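Local coordinates for protein leucine aminopeptidase 1 (Caenorhabditis elegans, PDB 2HC9) that removes N-terminal amino acids, preferably leucine, from peptides as a zinc-dependent aminopeptidase of the M17 family and probably acts in digestion, at residues Ala188-Ala193 with Leu302-Asn307; Gly218-Val223 with Pro231-Leu236; Ile320-Gly325 with Ile340-Val345; Phe346-Thr351 with Thr355-Met360. The protein carries 1 engineered substitution. All coordinates share one frame; numbering follows the deposited sequence. Where two conformers were deposited one is given.

Contact 1: residues Ala188-Ala193 with Leu302-Asn307; sequences ALVDEA and LCIVEN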
loop_
_atom_site.group_PDB
_atom_site.type_symbol
_atom_site.label_atom_id
_atom_site.label_comp_id
_atom_site.label_asym_id
_atom_site.label_seq_id
_atom_site.Cartn_x
_atom_site.Cartn_y
_atom_site.Cartn_z
ATOM N N ALA A 188 17.697 20.041 -26.499
ATOM C CA ALA A 188 18.794 20.737 -25.827
ATOM C C ALA A 188 19.973 19.791 -25.599
ATOM O O ALA A 188 21.119 20.192 -25.746
ATOM C CB ALA A 188 18.329 21.302 -24.513
ATOM N N LEU A 189 19.697 18.537 -25.234
ATOM C CA LEU A 189 20.803 17.580 -25.056
ATOM C C LEU A 189 21.491 17.198 -26.391
ATOM O O LEU A 189 22.727 17.055 -26.441
ATOM C CB LEU A 189 20.355 16.328 -24.259
ATOM C CG LEU A 189 21.462 15.289 -23.944
ATOM C CD1 LEU A 189 22.669 15.948 -23.224
ATOM C CD2 LEU A 189 20.899 14.128 -23.079
ATOM N N VAL A 190 20.715 17.058 -27.470
ATOM C CA VAL A 190 21.324 16.934 -28.807
ATOM C C VAL A 190 22.268 18.130 -29.048
ATOM O O VAL A 190 23.433 17.945 -29.449
ATOM C CB VAL A 190 20.257 16.862 -29.929
ATOM C CG1 VAL A 190 20.909 17.012 -31.337
ATOM C CG2 VAL A 190 19.473 15.535 -29.850
ATOM N N ASP A 191 21.802 19.343 -28.763
ATOM C CA ASP A 191 22.638 20.540 -28.996
ATOM C C ASP A 191 23.924 20.523 -28.179
ATOM O O ASP A 191 24.997 20.867 -28.692
ATOM C CB ASP A 191 21.843 21.824 -28.723
ATOM C CG ASP A 191 20.777 22.083 -29.770
ATOM O OD1 ASP A 191 20.804 21.437 -30.828
ATOM O OD2 ASP A 191 19.890 22.912 -29.515
ATOM N N GLU A 192 23.821 20.107 -26.915
ATOM C CA GLU A 192 24.982 19.943 -26.044
ATOM C C GLU A 192 25.986 18.936 -26.611
ATOM O O GLU A 192 27.180 19.174 -26.577
ATOM C CB GLU A 192 24.561 19.556 -24.608
ATOM C CG GLU A 192 23.736 20.647 -23.880
ATOM C CD GLU A 192 24.563 21.668 -23.119
ATOM O OE1 GLU A 192 25.802 21.654 -23.221
ATOM O OE2 GLU A 192 23.961 22.501 -22.400
ATOM N N ALA A 193 25.500 17.808 -27.128
ATOM C CA ALA A 193 26.390 16.785 -27.676
ATOM C C ALA A 193 27.051 17.317 -28.948
ATOM O O ALA A 193 28.265 17.116 -29.199
ATOM C CB ALA A 193 25.573 15.516 -28.007
ATOM N N LEU A 302 24.828 8.437 -28.222
ATOM C CA LEU A 302 23.914 8.939 -27.193
ATOM C C LEU A 302 22.483 8.674 -27.599
ATOM O O LEU A 302 22.054 9.107 -28.658
ATOM C CB LEU A 302 24.128 10.437 -26.953
ATOM C CG LEU A 302 25.599 10.798 -26.651
ATOM C CD1 LEU A 302 25.682 12.293 -26.382
ATOM C CD2 LEU A 302 26.243 10.004 -25.502
ATOM N N CYS A 303 21.743 7.948 -26.750
ATOM C CA CYS A 303 20.362 7.620 -27.057
ATOM C C CYS A 303 19.504 8.583 -26.252
ATOM O O CYS A 303 19.458 8.473 -25.024
ATOM C CB CYS A 303 20.089 6.158 -26.641
ATOM S SG CYS A 303 21.272 4.988 -27.396
ATOM N N ILE A 304 18.860 9.536 -26.932
ATOM C CA ILE A 304 18.314 10.735 -26.252
ATOM C C ILE A 304 16.790 10.776 -26.459
ATOM O O ILE A 304 16.313 10.942 -27.575
ATOM C CB ILE A 304 18.934 12.027 -26.793
ATOM C CG1 ILE A 304 20.450 12.047 -26.509
ATOM C CG2 ILE A 304 18.283 13.268 -26.119
ATOM C CD1 ILE A 304 21.206 13.168 -27.293
ATOM N N VAL A 305 16.047 10.537 -25.382
ATOM C CA VAL A 305 14.567 10.432 -25.473
ATOM C C VAL A 305 13.948 11.057 -24.231
ATOM O O VAL A 305 14.612 11.202 -23.206
ATOM C CB VAL A 305 14.092 8.956 -25.515
ATOM C CG1 VAL A 305 14.634 8.223 -26.754
ATOM C CG2 VAL A 305 14.453 8.218 -24.196
ATOM N N GLU A 306 12.677 11.439 -24.323
ATOM C CA GLU A 306 11.913 11.687 -23.106
ATOM C C GLU A 306 10.786 10.660 -23.029
ATOM O O GLU A 306 10.092 10.440 -24.020
ATOM C CB GLU A 306 11.373 13.123 -23.070
ATOM C CG GLU A 306 10.528 13.380 -21.772
ATOM C CD GLU A 306 10.215 14.851 -21.496
ATOM O OE1 GLU A 306 11.020 15.728 -21.883
ATOM O OE2 GLU A 306 9.157 15.123 -20.873
ATOM N N ASN A 307 10.637 10.019 -21.859
ATOM C CA ASN A 307 9.657 8.941 -21.663
ATOM C C ASN A 307 8.426 9.536 -20.959
ATOM O O ASN A 307 8.451 9.790 -19.744
ATOM C CB ASN A 307 10.305 7.814 -20.822
ATOM C CG ASN A 307 9.497 6.516 -20.861
ATOM O OD1 ASN A 307 8.802 6.241 -21.834
ATOM N ND2 ASN A 307 9.570 5.730 -19.785
#
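Leu189, Val190 and Ala193 of helix 186-199 pack on Ile304 and Leu302 of strand 297-307. This is helix-on-sheet packing in the alpha/beta catalytic domain. Segments 188-193 and 302-307 run nearly antiparallel (163°), their axes 9.3 Å apart at closest approach.

The tight part is wholly apolar. Ile304 gives the largest share. Its CG1 lies anti to the carbonyl carbon (chi1 -63°) and chi2 is extended, which carries CD1 out to the helix. There CD1 meets Leu189 CG at 4.0 Å and Val190 CG2 at 3.9 Å. Leu189 meets Ile304 through CB, CG and the CD2 branch, with CD2 4.0 Å from Ile304 CG1. Both helix side chains pass the isoleucine at a slant.

The far side of the helix is looser and polar. Asp191 is exposed and binds glycerol molecules, probably from the crystallisation liquor. Glu192 forms a salt bridge with Arg175. Neither reaches the strand.

On the other face of the strand, Cys303 and Val305 touch helices 218-224 and 337-350, so helices cover the sheet from both sides. Further along, Asn307 ND2 is hydrogen-bonded to OD1 of the zinc ligand Asp257. At the opposite end of the contact, Ala193 CB sits against the Leu302 branch CD1 at 3.6 Å, the closest approach between the two segments.

Contact 2: residues Gly218-Val223 with Pro231-Leu236; sequences GGIYHV and PAFVVL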
loop_
_atom_site.group_PDB
_atom_site.type_symbol
_atom_site.label_atom_id
_atom_site.label_comp_id
_atom_site.label_asym_id
_atom_site.label_seq_id
_atom_site.Cartn_x
_atom_site.Cartn_y
_atom_site.Cartn_z
ATOM N N GLY A 218 13.746 0.990 -33.464
ATOM C CA GLY A 218 12.443 0.851 -32.813
ATOM C C GLY A 218 12.493 1.160 -31.325
ATOM O O GLY A 218 11.547 1.731 -30.778
ATOM N N GLY A 219 13.590 0.781 -30.660
ATOM C CA GLY A 219 13.734 1.063 -29.236
ATOM C C GLY A 219 13.768 2.555 -28.975
ATOM O O GLY A 219 12.988 3.058 -28.171
ATOM N N ILE A 220 14.681 3.260 -29.644
ATOM C CA ILE A 220 14.844 4.705 -29.402
ATOM C C ILE A 220 13.556 5.441 -29.800
ATOM O O ILE A 220 13.061 6.273 -29.045
ATOM C CB ILE A 220 16.045 5.277 -30.172
ATOM C CG1 ILE A 220 17.288 4.428 -29.840
ATOM C CG2 ILE A 220 16.263 6.755 -29.796
ATOM C CD1 ILE A 220 18.626 5.062 -30.364
ATOM N N TYR A 221 13.010 5.108 -30.968
ATOM C CA TYR A 221 11.823 5.799 -31.466
ATOM C C TYR A 221 10.609 5.560 -30.576
ATOM O O TYR A 221 9.923 6.506 -30.178
ATOM C CB TYR A 221 11.473 5.372 -32.898
ATOM C CG TYR A 221 10.239 6.090 -33.394
ATOM C CD1 TYR A 221 8.971 5.478 -33.338
ATOM C CD2 TYR A 221 10.321 7.399 -33.878
ATOM C CE1 TYR A 221 7.822 6.146 -33.806
ATOM C CE2 TYR A 221 9.187 8.064 -34.334
ATOM C CZ TYR A 221 7.939 7.434 -34.284
ATOM O OH TYR A 221 6.807 8.097 -34.723
ATOM N N HIS A 222 10.302 4.289 -30.314
ATOM C CA HIS A 222 9.055 4.016 -29.610
ATOM C C HIS A 222 9.056 4.495 -28.160
ATOM O O HIS A 222 8.042 4.969 -27.659
ATOM C CB HIS A 222 8.601 2.555 -29.812
ATOM C CG HIS A 222 8.180 2.288 -31.231
ATOM N ND1 HIS A 222 7.040 2.835 -31.786
ATOM C CD2 HIS A 222 8.783 1.584 -32.221
ATOM C CE1 HIS A 222 6.944 2.454 -33.053
ATOM N NE2 HIS A 222 7.999 1.705 -33.347
ATOM N N VAL A 223 10.214 4.439 -27.507
ATOM C CA VAL A 223 10.324 5.018 -26.167
ATOM C C VAL A 223 10.064 6.525 -26.190
ATOM O O VAL A 223 9.318 7.050 -25.347
ATOM C CB VAL A 223 11.705 4.691 -25.507
ATOM C CG1 VAL A 223 11.941 5.531 -24.261
ATOM C CG2 VAL A 223 11.773 3.174 -25.170
ATOM N N PRO A 231 12.645 12.098 -30.125
ATOM C CA PRO A 231 13.786 11.265 -29.776
ATOM C C PRO A 231 14.952 11.525 -30.759
ATOM O O PRO A 231 14.714 11.984 -31.882
ATOM C CB PRO A 231 13.228 9.816 -29.943
ATOM C CG PRO A 231 12.090 9.963 -30.955
ATOM C CD PRO A 231 11.476 11.307 -30.588
ATOM N N ALA A 232 16.182 11.223 -30.348
ATOM C CA ALA A 232 17.349 11.363 -31.223
ATOM C C ALA A 232 18.381 10.342 -30.856
ATOM O O ALA A 232 18.463 9.894 -29.706
ATOM C CB ALA A 232 17.967 12.773 -31.102
ATOM N N PHE A 233 19.183 9.986 -31.848
ATOM C CA PHE A 233 20.396 9.228 -31.638
ATOM C C PHE A 233 21.554 10.063 -32.208
ATOM O O PHE A 233 21.511 10.491 -33.372
ATOM C CB PHE A 233 20.277 7.921 -32.414
ATOM C CG PHE A 233 21.464 6.994 -32.262
ATOM C CD1 PHE A 233 21.795 6.445 -31.021
ATOM C CD2 PHE A 233 22.203 6.627 -33.373
ATOM C CE1 PHE A 233 22.839 5.533 -30.876
ATOM C CE2 PHE A 233 23.257 5.721 -33.252
ATOM C CZ PHE A 233 23.596 5.178 -32.007
ATOM N N VAL A 234 22.543 10.332 -31.369
ATOM C CA VAL A 234 23.677 11.173 -31.773
ATOM C C VAL A 234 24.943 10.351 -31.691
ATOM O O VAL A 234 25.218 9.725 -30.656
ATOM C CB VAL A 234 23.811 12.393 -30.835
ATOM C CG1 VAL A 234 25.101 13.212 -31.154
ATOM C CG2 VAL A 234 22.545 13.272 -30.938
ATOM N N VAL A 235 25.738 10.374 -32.760
ATOM C CA VAL A 235 27.037 9.686 -32.752
ATOM C C VAL A 235 28.120 10.752 -32.954
ATOM O O VAL A 235 28.044 11.503 -33.926
ATOM C CB VAL A 235 27.136 8.647 -33.897
ATOM C CG1 VAL A 235 28.473 7.878 -33.819
ATOM C CG2 VAL A 235 25.952 7.669 -33.827
ATOM N N LEU A 236 29.104 10.792 -32.061
ATOM C CA LEU A 236 30.338 11.554 -32.317
ATOM C C LEU A 236 31.420 10.531 -32.574
ATOM O O LEU A 236 31.672 9.678 -31.723
ATOM C CB LEU A 236 30.724 12.383 -31.089
ATOM C CG LEU A 236 29.569 13.191 -30.470
ATOM C CD1 LEU A 236 30.106 13.989 -29.281
ATOM C CD2 LEU A 236 28.908 14.110 -31.533
#
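Ile220 and Phe233 meet at about a right angle. Helix 218-224 here lies against the start of strand 232-238, in the catalytic domain. The longer branch of Ile220 reaches the phenylalanine with its terminal methyl, CD1, 3.5 Å from Phe233 CD1. The same methyl lies 3.9 Å from Phe233 CB, so it touches the root of the side chain as well as the ring. The other branch, Ile220 CG2, turns to the strand backbone and stands 3.8 Å from Ala232 O.

Pro231 fills the next place along. Its CB is 3.7 Å from Ile220 O, and its CG is 4.3 Å from Tyr221 CD2. The Tyr221 side chain leaves its backbone pointing away from the strand, and its ring only grazes Pro231. Its hydroxyl is hydrogen-bonded to Glu210. The Phe233 ring also meets Tyr347 edge-to-face, which joins this contact to helix 337-350.

No hydrogen bond links the two segments. The strand spends its backbone bonds on its sheet neighbours, with Ala232 paired to Ile304 and Phe233 to Ile207. Helix and strand are thus held to each other by apolar packing.

Contact 3: residues Ile320-Gly325 with Ile340-Val345; sequences IKMLSG and ILADGV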
loop_
_atom_site.group_PDB
_atom_site.type_symbol
_atom_site.label_atom_id
_atom_site.label_comp_id
_atom_site.label_asym_id
_atom_site.label_seq_id
_atom_site.Cartn_x
_atom_site.Cartn_y
_atom_site.Cartn_z
ATOM N N ILE A 320 7.449 -4.364 -30.268
ATOM C CA ILE A 320 8.183 -3.544 -31.245
ATOM C C ILE A 320 9.366 -4.320 -31.856
ATOM O O ILE A 320 9.841 -5.306 -31.273
ATOM C CB ILE A 320 8.660 -2.201 -30.587
ATOM C CG1 ILE A 320 9.661 -2.475 -29.436
ATOM C CG2 ILE A 320 7.414 -1.377 -30.175
ATOM C CD1 ILE A 320 10.381 -1.206 -28.959
ATOM N N LYS A 321 9.825 -3.868 -33.025
ATOM C CA LYS A 321 11.013 -4.450 -33.656
ATOM C C LYS A 321 12.188 -3.496 -33.433
ATOM O O LYS A 321 12.119 -2.290 -33.758
ATOM C CB LYS A 321 10.766 -4.698 -35.153
ATOM C CG LYS A 321 11.956 -5.384 -35.863
ATOM C CD LYS A 321 11.584 -5.888 -37.272
ATOM C CE LYS A 321 10.951 -7.288 -37.142
ATOM N NZ LYS A 321 10.736 -8.029 -38.430
ATOM N N MET A 322 13.248 -4.046 -32.865
ATOM C CA MET A 322 14.429 -3.286 -32.460
ATOM C C MET A 322 15.334 -3.088 -33.690
ATOM O O MET A 322 15.108 -3.708 -34.743
ATOM C CB MET A 322 15.182 -4.070 -31.382
ATOM C CG MET A 322 14.310 -4.471 -30.193
ATOM S SD MET A 322 13.495 -3.073 -29.379
ATOM C CE MET A 322 14.882 -2.329 -28.568
ATOM N N LEU A 323 16.349 -2.237 -33.557
ATOM C CA LEU A 323 17.310 -2.048 -34.663
ATOM C C LEU A 323 17.921 -3.399 -35.107
ATOM O O LEU A 323 18.194 -3.616 -36.292
ATOM C CB LEU A 323 18.407 -1.076 -34.242
ATOM C CG LEU A 323 19.392 -0.661 -35.340
ATOM C CD1 LEU A 323 18.661 0.063 -36.500
ATOM C CD2 LEU A 323 20.540 0.208 -34.740
ATOM N N SER A 324 18.087 -4.310 -34.154
ATOM C CA SER A 324 18.698 -5.640 -34.385
ATOM C C SER A 324 17.836 -6.537 -35.290
ATOM O O SER A 324 18.317 -7.573 -35.784
ATOM C CB SER A 324 18.900 -6.345 -33.041
ATOM O OG SER A 324 17.637 -6.679 -32.471
ATOM N N GLY A 325 16.579 -6.152 -35.472
ATOM C CA GLY A 325 15.611 -6.996 -36.168
ATOM C C GLY A 325 14.834 -7.909 -35.226
ATOM O O GLY A 325 13.845 -8.508 -35.644
ATOM N N ILE A 340 16.333 1.505 -25.413
ATOM C CA ILE A 340 17.073 2.446 -26.249
ATOM C C ILE A 340 18.536 2.023 -26.392
ATOM O O ILE A 340 19.135 2.193 -27.471
ATOM C CB ILE A 340 16.891 3.922 -25.810
ATOM C CG1 ILE A 340 17.675 4.233 -24.518
ATOM C CG2 ILE A 340 15.376 4.253 -25.641
ATOM C CD1 ILE A 340 17.604 5.734 -24.068
ATOM N N LEU A 341 19.113 1.483 -25.308
ATOM C CA LEU A 341 20.487 1.015 -25.339
ATOM C C LEU A 341 20.659 -0.227 -26.201
ATOM O O LEU A 341 21.713 -0.400 -26.774
ATOM C CB LEU A 341 21.033 0.750 -23.931
ATOM C CG LEU A 341 21.208 2.001 -23.048
ATOM C CD1 LEU A 341 21.334 1.575 -21.591
ATOM C CD2 LEU A 341 22.441 2.843 -23.474
ATOM N N ALA A 342 19.639 -1.091 -26.282
ATOM C CA ALA A 342 19.707 -2.247 -27.194
ATOM C C ALA A 342 19.964 -1.765 -28.641
ATOM O O ALA A 342 20.746 -2.373 -29.399
ATOM C CB ALA A 342 18.368 -3.057 -27.138
ATOM N N ASP A 343 19.312 -0.671 -29.034
ATOM C CA ASP A 343 19.582 -0.111 -30.366
ATOM C C ASP A 343 20.990 0.503 -30.455
ATOM O O ASP A 343 21.691 0.335 -31.459
ATOM C CB ASP A 343 18.552 0.964 -30.700
ATOM C CG ASP A 343 17.181 0.393 -31.063
ATOM O OD1 ASP A 343 17.022 -0.854 -31.169
ATOM O OD2 ASP A 343 16.264 1.226 -31.241
ATOM N N GLY A 344 21.390 1.231 -29.411
ATOM C CA GLY A 344 22.698 1.928 -29.443
ATOM C C GLY A 344 23.857 0.945 -29.532
ATOM O O GLY A 344 24.815 1.154 -30.299
ATOM N N VAL A 345 23.762 -0.146 -28.778
ATOM C CA VAL A 345 24.812 -1.146 -28.758
ATOM C C VAL A 345 24.834 -1.957 -30.083
ATOM O O VAL A 345 25.897 -2.263 -30.635
ATOM C CB VAL A 345 24.661 -2.032 -27.489
ATOM C CG1 VAL A 345 25.496 -3.238 -27.578
ATOM C CG2 VAL A 345 25.044 -1.249 -26.224
HETATM O O HOH W 1 18.578 -3.292 -31.238
#
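The type I beta turn Met322-Gly325 docks on helix 337-350 through the carboxylate of Asp343. Leu323 N gives its hydrogen to Asp343 OD1 at 2.8 Å. The bond is nearly straight, with an N-H...O angle of 169°. The donor comes from above the carboxylate, 47° out of its plane. Leu323 CB also lies close to this oxygen, at 3.4 Å.

A water bridges the same two segments. It donates to Asp343 OD1 at 2.9 Å and accepts from Ser324 N at 3.1 Å. Its third bond, to Ala342 O, is weak. OD1 therefore takes two hydrogens, one from the turn and one from the water.

The helix belongs to the catalytic domain and starts just after the zinc ligands Asp334 and Glu336. Its first turn carries Arg338, a predicted active-site residue. Asp343 OD2 faces another element of this domain: it accepts from Ile220 N and, weakly, from Gly219 N, in the first turn of helix 218-224. Backbone N-H groups at that helix start would probably favour the charged form of the carboxylate.

Met322 closes one flank. Its chain is bent at chi2 and chi3, which folds the methyl back to the helix. CE rests 3.8 Å from Ala342 CB and 3.7 Å from Asp343 OD1. On another flank the Leu323 branch CD2 lies 3.5 Å from Asp343 O and also packs against Tyr347.

Contact 4: residues Phe346-Thr351 with Thr355-Met360; sequences FYAKET and TTIFDM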
loop_
_atom_site.group_PDB
_atom_site.type_symbol
_atom_site.label_atom_id
_atom_site.label_comp_id
_atom_site.label_asym_id
_atom_site.label_seq_id
_atom_site.Cartn_x
_atom_site.Cartn_y
_atom_site.Cartn_z
ATOM N N PHE A 346 23.659 -2.278 -30.603
ATOM C CA PHE A 346 23.600 -2.919 -31.915
ATOM C C PHE A 346 24.196 -2.031 -33.022
ATOM O O PHE A 346 24.999 -2.473 -33.852
ATOM C CB PHE A 346 22.173 -3.324 -32.293
ATOM C CG PHE A 346 22.114 -4.094 -33.580
ATOM C CD1 PHE A 346 22.412 -5.463 -33.592
ATOM C CD2 PHE A 346 21.802 -3.455 -34.784
ATOM C CE1 PHE A 346 22.370 -6.187 -34.809
ATOM C CE2 PHE A 346 21.790 -4.153 -35.995
ATOM C CZ PHE A 346 22.059 -5.535 -36.002
ATOM N N TYR A 347 23.819 -0.772 -33.016
ATOM C CA TYR A 347 24.425 0.183 -33.946
ATOM C C TYR A 347 25.948 0.218 -33.832
ATOM O O TYR A 347 26.653 0.203 -34.863
ATOM C CB TYR A 347 23.849 1.582 -33.719
ATOM C CG TYR A 347 24.302 2.607 -34.745
ATOM C CD1 TYR A 347 23.552 2.836 -35.892
ATOM C CD2 TYR A 347 25.487 3.336 -34.562
ATOM C CE1 TYR A 347 23.943 3.809 -36.833
ATOM C CE2 TYR A 347 25.886 4.298 -35.499
ATOM C CZ TYR A 347 25.113 4.528 -36.609
ATOM O OH TYR A 347 25.522 5.488 -37.513
ATOM N N ALA A 348 26.462 0.287 -32.603
ATOM C CA ALA A 348 27.906 0.335 -32.386
ATOM C C ALA A 348 28.575 -0.897 -32.969
ATOM O O ALA A 348 29.631 -0.781 -33.591
ATOM C CB ALA A 348 28.242 0.456 -30.889
ATOM N N LYS A 349 27.964 -2.066 -32.780
ATOM C CA LYS A 349 28.536 -3.309 -33.328
ATOM C C LYS A 349 28.443 -3.336 -34.844
ATOM O O LYS A 349 29.443 -3.515 -35.512
ATOM C CB LYS A 349 27.837 -4.564 -32.768
ATOM C CG LYS A 349 28.444 -5.857 -33.339
ATOM C CD LYS A 349 27.728 -7.099 -32.827
ATOM C CE LYS A 349 28.416 -8.357 -33.409
ATOM N NZ LYS A 349 27.737 -9.581 -32.982
ATOM N N GLU A 350 27.221 -3.166 -35.358
ATOM C CA GLU A 350 26.878 -3.444 -36.757
ATOM C C GLU A 350 27.372 -2.344 -37.698
ATOM O O GLU A 350 27.984 -2.629 -38.731
ATOM C CB GLU A 350 25.353 -3.643 -36.897
ATOM C CG GLU A 350 24.780 -3.663 -38.323
ATOM C CD GLU A 350 25.126 -4.924 -39.109
ATOM O OE1 GLU A 350 25.077 -4.877 -40.362
ATOM O OE2 GLU A 350 25.449 -5.961 -38.491
ATOM N N THR A 351 27.095 -1.095 -37.340
ATOM C CA THR A 351 27.366 0.045 -38.207
ATOM C C THR A 351 28.748 0.611 -37.946
ATOM O O THR A 351 29.520 0.829 -38.885
ATOM C CB THR A 351 26.280 1.118 -38.105
ATOM O OG1 THR A 351 25.050 0.544 -38.537
ATOM C CG2 THR A 351 26.621 2.317 -39.046
ATOM N N THR A 355 34.632 -3.013 -31.568
ATOM C CA THR A 355 34.982 -4.307 -30.987
ATOM C C THR A 355 35.130 -4.257 -29.470
ATOM O O THR A 355 35.319 -5.285 -28.815
ATOM C CB THR A 355 36.281 -4.823 -31.600
ATOM O OG1 THR A 355 37.309 -3.825 -31.444
ATOM C CG2 THR A 355 36.062 -5.121 -33.081
ATOM N N THR A 356 35.032 -3.051 -28.916
ATOM C CA THR A 356 34.871 -2.866 -27.474
ATOM C C THR A 356 33.682 -1.912 -27.299
ATOM O O THR A 356 33.725 -0.745 -27.745
ATOM C CB THR A 356 36.158 -2.281 -26.816
ATOM O OG1 THR A 356 37.283 -3.110 -27.149
ATOM C CG2 THR A 356 36.022 -2.253 -25.282
ATOM N N ILE A 357 32.612 -2.416 -26.681
ATOM C CA ILE A 357 31.368 -1.628 -26.550
ATOM C C ILE A 357 31.021 -1.485 -25.068
ATOM O O ILE A 357 30.773 -2.476 -24.370
ATOM C CB ILE A 357 30.178 -2.272 -27.311
ATOM C CG1 ILE A 357 30.523 -2.449 -28.807
ATOM C CG2 ILE A 357 28.869 -1.448 -27.087
ATOM C CD1 ILE A 357 29.515 -3.313 -29.580
ATOM N N PHE A 358 31.058 -0.243 -24.592
ATOM C CA PHE A 358 30.643 0.096 -23.228
ATOM C C PHE A 358 29.295 0.753 -23.323
ATOM O O PHE A 358 29.074 1.605 -24.183
ATOM C CB PHE A 358 31.625 1.096 -22.582
ATOM C CG PHE A 358 33.011 0.559 -22.401
ATOM C CD1 PHE A 358 33.335 -0.186 -21.265
ATOM C CD2 PHE A 358 34.010 0.854 -23.329
ATOM C CE1 PHE A 358 34.634 -0.664 -21.064
ATOM C CE2 PHE A 358 35.324 0.380 -23.152
ATOM C CZ PHE A 358 35.630 -0.397 -22.013
ATOM N N ASP A 359 28.389 0.397 -22.422
ATOM C CA ASP A 359 27.178 1.192 -22.279
ATOM C C ASP A 359 27.056 1.578 -20.815
ATOM O O ASP A 359 27.393 0.789 -19.933
ATOM C CB ASP A 359 25.931 0.461 -22.847
ATOM C CG ASP A 359 25.404 -0.627 -21.922
ATOM O OD1 ASP A 359 25.691 -1.821 -22.169
ATOM O OD2 ASP A 359 24.690 -0.286 -20.948
ATOM N N MET A 360 26.647 2.815 -20.552
ATOM C CA MET A 360 26.558 3.281 -19.178
ATOM C C MET A 360 25.220 3.973 -19.025
ATOM O O MET A 360 24.806 4.746 -19.899
ATOM C CB MET A 360 27.687 4.266 -18.880
ATOM C CG MET A 360 27.727 4.711 -17.414
ATOM S SD MET A 360 29.196 5.647 -16.901
ATOM C CE MET A 360 28.986 7.249 -17.743
#
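This is a small helix-on-strand packing contact between the last turns of helix 337-350 and the first residues of strand 356-361. A short loop joins the two, and the strand enters the sheet of the catalytic domain beside strand 246-254. It is plain structural packing, away from the zinc site.

Ile357 carries the strand side alone. It points toward the helix and touches it with the methyl at its tip, CD1. This methyl comes 3.8 Å from Lys349 CB and equally close to Lys349 N. It is 4.2 Å from Ala348 CB. The tip thus lies against the helix backbone at the step from Ala348 to Lys349. Ala348 CB also touches Ala248 of strand 246-254.

Lys349 is fully extended, with every torsion near 180°. It touches the strand near its root, and its length leads away. Ile357 also packs on Val345, one turn earlier in the helix. A backbone hydrogen bond between Ala348 and Ala354 ties the helix end to the loop.

No hydrogen bond crosses between the two segments. Contact is van der Waals packing of one methyl on a methylene, a methyl and a backbone nitrogen, and the lysine's ammonium group stays clear of this apolar patch.

In the fold
Contacts 1, 2 and 4 reach one sheet of the catalytic domain. Contacts 1 and 2 use neighbouring strands, joined by a probable hydrogen bond from Leu302 N to Val234 O at 2.8 Å; their centres are 9 Å apart. Helix 186-199 of contact 1 covers one face of strand 297-307. The helices of contacts 2 and 3 cover the other. Contacts 3 and 4 share helix 337-350. Contacts 2 and 3 also touch where Gly219 CA lies 3.6 Å from Met322 CE. The packing residues do not bind zinc, but Asn307, ending contact 1's strand, is hydrogen-bonded to the zinc ligand Asp257. Side chains of Leu189, Ile220 and Ala342 lie about 12, 13 and 14 Å from a zinc ion.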